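Local coordinates for GrgF (Penicillium sp. sh18, PDB 6LZH), which acts as a polyketide transferase of the alpha/beta hydrolase fold in the biosynthesis of gregatin A, a fungal polyketide with an alkylated furanone core, at residues 90-95 against 125-130. Residues are numbered along the deposited sequence; the frame is centred on the assembly and turned at random.
Sequences HLHDAV and AAFDKR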
ATOM      1  N   HIS A  90       9.715   4.850  -5.499  1.00 16.01           N
ATOM      2  CA  HIS A  90      10.683   5.067  -6.564  1.00 15.50           C
ATOM      3  C   HIS A  90      11.198   6.499  -6.559  1.00 16.93           C
ATOM      4  O   HIS A  90      12.339   6.744  -6.955  1.00 15.12           O
ATOM      5  CB  HIS A  90      10.053   4.695  -7.900  1.00 14.09           C
ATOM      6  CG  HIS A  90       9.915   3.220  -8.099  1.00 17.75           C
ATOM      7  ND1 HIS A  90       9.223   2.669  -9.157  1.00 18.06           N
ATOM      8  CD2 HIS A  90      10.388   2.176  -7.371  1.00 19.63           C
ATOM      9  CE1 HIS A  90       9.274   1.351  -9.072  1.00 20.05           C
ATOM     10  NE2 HIS A  90       9.976   1.027  -7.999  1.00 18.00           N
ATOM     11  N   LEU A  91      10.386   7.454  -6.089  1.00 17.68           N
ATOM     12  CA  LEU A  91      10.872   8.827  -5.948  1.00 15.36           C
ATOM     13  C   LEU A  91      11.946   8.934  -4.870  1.00 17.10           C
ATOM     14  O   LEU A  91      12.857   9.765  -4.986  1.00 15.05           O
ATOM     15  CB  LEU A  91       9.720   9.771  -5.629  1.00 15.03           C
ATOM     16  CG  LEU A  91       8.853  10.183  -6.812  1.00 14.60           C
ATOM     17  CD1 LEU A  91       7.694  11.040  -6.312  1.00 15.67           C
ATOM     18  CD2 LEU A  91       9.677  10.959  -7.856  1.00 12.45           C
ATOM     19  N   HIS A  92      11.872   8.104  -3.823  1.00 14.64           N
ATOM     20  CA  HIS A  92      12.995   8.025  -2.883  1.00 15.97           C
ATOM     21  C   HIS A  92      14.257   7.513  -3.582  1.00 19.30           C
ATOM     22  O   HIS A  92      15.371   7.975  -3.305  1.00 18.31           O
ATOM     23  CB  HIS A  92      12.670   7.107  -1.706  1.00 17.02           C
ATOM     24  CG  HIS A  92      11.343   7.361  -1.057  1.00 15.72           C
ATOM     25  ND1 HIS A  92      10.769   8.613  -0.988  1.00 17.29           N
ATOM     26  CD2 HIS A  92      10.474   6.513  -0.451  1.00 15.91           C
ATOM     27  CE1 HIS A  92       9.608   8.529  -0.356  1.00 15.92           C
ATOM     28  NE2 HIS A  92       9.409   7.267  -0.013  1.00 18.91           N
ATOM     29  N   ASP A  93      14.106   6.543  -4.480  1.00 15.36           N
ATOM     30  CA  ASP A  93      15.268   6.046  -5.211  1.00 14.73           C
ATOM     31  C   ASP A  93      15.783   7.103  -6.180  1.00 16.12           C
ATOM     32  O   ASP A  93      16.999   7.228  -6.393  1.00 17.06           O
ATOM     33  CB  ASP A  93      14.908   4.750  -5.953  1.00 15.61           C
ATOM     34  CG  ASP A  93      14.550   3.619  -5.001  1.00 16.85           C
ATOM     35  OD1 ASP A  93      14.969   3.703  -3.825  1.00 17.04           O
ATOM     36  OD2 ASP A  93      13.840   2.657  -5.427  1.00 19.93           O
ATOM     37  N   ALA A  94      14.877   7.892  -6.749  1.00 13.61           N
ATOM     38  CA  ALA A  94      15.299   8.988  -7.616  1.00 17.54           C
ATOM     39  C   ALA A  94      16.084  10.038  -6.835  1.00 16.93           C
ATOM     40  O   ALA A  94      17.117  10.527  -7.309  1.00 18.43           O
ATOM     41  CB  ALA A  94      14.073   9.610  -8.293  1.00 12.49           C
ATOM     42  N   VAL A  95      15.622  10.385  -5.625  1.00 17.06           N
ATOM     43  CA  VAL A  95      16.352  11.341  -4.791  1.00 16.47           C
ATOM     44  C   VAL A  95      17.755  10.809  -4.485  1.00 22.01           C
ATOM     45  O   VAL A  95      18.750  11.536  -4.593  1.00 20.02           O
ATOM     46  CB  VAL A  95      15.559  11.637  -3.501  1.00 16.36           C
ATOM     47  CG1 VAL A  95      16.463  12.262  -2.418  1.00 17.48           C
ATOM     48  CG2 VAL A  95      14.339  12.519  -3.783  1.00 15.19           C
ATOM     49  N   ALA A 125       6.943  13.123  -0.275  1.00 15.68           N
ATOM     50  CA  ALA A 125       7.348  14.163   0.670  1.00 16.19           C
ATOM     51  C   ALA A 125       6.921  13.819   2.092  1.00 16.63           C
ATOM     52  O   ALA A 125       7.540  14.284   3.058  1.00 18.97           O
ATOM     53  CB  ALA A 125       6.743  15.507   0.266  1.00 16.06           C
ATOM     54  N   ALA A 126       5.864  13.025   2.236  1.00 14.89           N
ATOM     55  CA  ALA A 126       5.428  12.615   3.570  1.00 19.40           C
ATOM     56  C   ALA A 126       6.481  11.757   4.256  1.00 18.69           C
ATOM     57  O   ALA A 126       6.582  11.757   5.486  1.00 18.76           O
ATOM     58  CB  ALA A 126       4.105  11.844   3.469  1.00 19.75           C
ATOM     59  N   PHE A 127       7.261  11.005   3.481  1.00 18.60           N
ATOM     60  CA  PHE A 127       8.139   9.990   4.045  1.00 18.08           C
ATOM     61  C   PHE A 127       9.616  10.354   3.996  1.00 22.82           C
ATOM     62  O   PHE A 127      10.391   9.830   4.812  1.00 19.46           O
ATOM     63  CB  PHE A 127       7.938   8.654   3.305  1.00 20.68           C
ATOM     64  CG  PHE A 127       6.523   8.149   3.329  1.00 23.43           C
ATOM     65  CD1 PHE A 127       5.783   8.180   4.505  1.00 24.96           C
ATOM     66  CD2 PHE A 127       5.930   7.635   2.180  1.00 25.40           C
ATOM     67  CE1 PHE A 127       4.463   7.716   4.539  1.00 28.06           C
ATOM     68  CE2 PHE A 127       4.624   7.156   2.212  1.00 26.68           C
ATOM     69  CZ  PHE A 127       3.890   7.207   3.404  1.00 25.80           C
ATOM     70  N   ASP A 128      10.023  11.242   3.091  1.00 16.97           N
ATOM     71  CA  ASP A 128      11.441  11.424   2.779  1.00 18.29           C
ATOM     72  C   ASP A 128      11.887  12.834   3.152  1.00 21.05           C
ATOM     73  O   ASP A 128      11.732  13.775   2.367  1.00 15.82           O
ATOM     74  CB  ASP A 128      11.692  11.135   1.299  1.00 18.41           C
ATOM     75  CG  ASP A 128      13.167  11.148   0.945  1.00 20.45           C
ATOM     76  OD1 ASP A 128      14.002  11.307   1.869  1.00 18.35           O
ATOM     77  OD2 ASP A 128      13.483  11.000  -0.262  1.00 19.97           O
ATOM     78  N   LYS A 129      12.489  12.979   4.332  1.00 18.23           N
ATOM     79  CA  LYS A 129      12.935  14.296   4.782  1.00 19.27           C
ATOM     80  C   LYS A 129      14.212  14.775   4.093  1.00 20.48           C
ATOM     81  O   LYS A 129      14.691  15.867   4.419  1.00 21.42           O
ATOM     82  CB  LYS A 129      13.127  14.284   6.309  1.00 20.75           C
ATOM     83  CG  LYS A 129      11.833  14.055   7.049  1.00 26.40           C
ATOM     84  CD  LYS A 129      10.823  15.138   6.708  1.00 28.44           C
ATOM     85  CE  LYS A 129       9.407  14.644   6.955  1.00 33.62           C
ATOM     86  NZ  LYS A 129       8.545  14.713   5.749  1.00 23.23           N
ATOM     87  N   ARG A 130      14.784  13.991   3.168  1.00 20.11           N
ATOM     88  CA  ARG A 130      15.821  14.522   2.291  1.00 20.12           C
ATOM     89  C   ARG A 130      15.256  15.483   1.255  1.00 19.10           C
ATOM     90  O   ARG A 130      16.024  16.213   0.627  1.00 22.40           O
ATOM     91  CB  ARG A 130      16.564  13.383   1.582  1.00 20.54           C
ATOM     92  CG  ARG A 130      17.171  12.344   2.554  1.00 20.08           C
ATOM     93  CD  ARG A 130      17.656  11.118   1.793  1.00 22.84           C
ATOM     94  NE  ARG A 130      16.565  10.522   1.023  1.00 22.45           N
ATOM     95  CZ  ARG A 130      16.735   9.628   0.053  1.00 21.46           C
ATOM     96  NH1 ARG A 130      17.962   9.203  -0.261  1.00 16.87           N
ATOM     97  NH2 ARG A 130      15.674   9.157  -0.596  1.00 17.26           N
TER
HETATM   98  O   HOH W   1      11.548  10.992  -2.223  1.00 17.90           O
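Arg130 reaches helix 84-99 through its guanidinium group, where NH2 donates to the backbone O of His92 at 3.0 Å, the oxygen lying slightly out of the guanidinium plane. Val95 lies against a face of the same group: CG1, set anti to the backbone N (chi1 162°), sits over its centre, 3.6 Å from CZ of Arg130. The group's rotation is fixed by Asp128, which is gripped side-on by two nitrogens. Arg130 NE meets OD1 of Asp128 at 2.8 Å in a nearly straight hydrogen bond (172°) that forms part of a salt bridge, and NH2 bonds OD2 from above the carboxylate plane. OD1 also accepts a hydrogen bond from the backbone N of Arg130, closing an Asx turn within 128-130. With an alanine at this position, the Asp128 carboxylate would probably lose its charged mate, the backbone O of His92 this donor, and the methyl of Val95 the flat group it covers.

The ring of His92 stands almost perpendicular to that carboxylate (89°), its ND1 3.5 Å from CB of Asp128. One water bridges the pair, lying in the ring plane 2.8 Å from ND1 of His92 and donating to OD2 of Asp128. At the other ring nitrogen, NE2 of His92 is 3.9 Å from CB of Phe127 and hydrogen-bonds Tyr213 OH of the second subunit, whose ring also meets Phe127 edge-to-face. The contact thus joins helix 84-99 to the C-terminal part of helix 116-127 and the residues that follow it, at the interface with the second subunit, with Leu91, Ala94 and Val95 packing helix 84-99 onto strand 32-38 and Leu91 also touching helix 116-127.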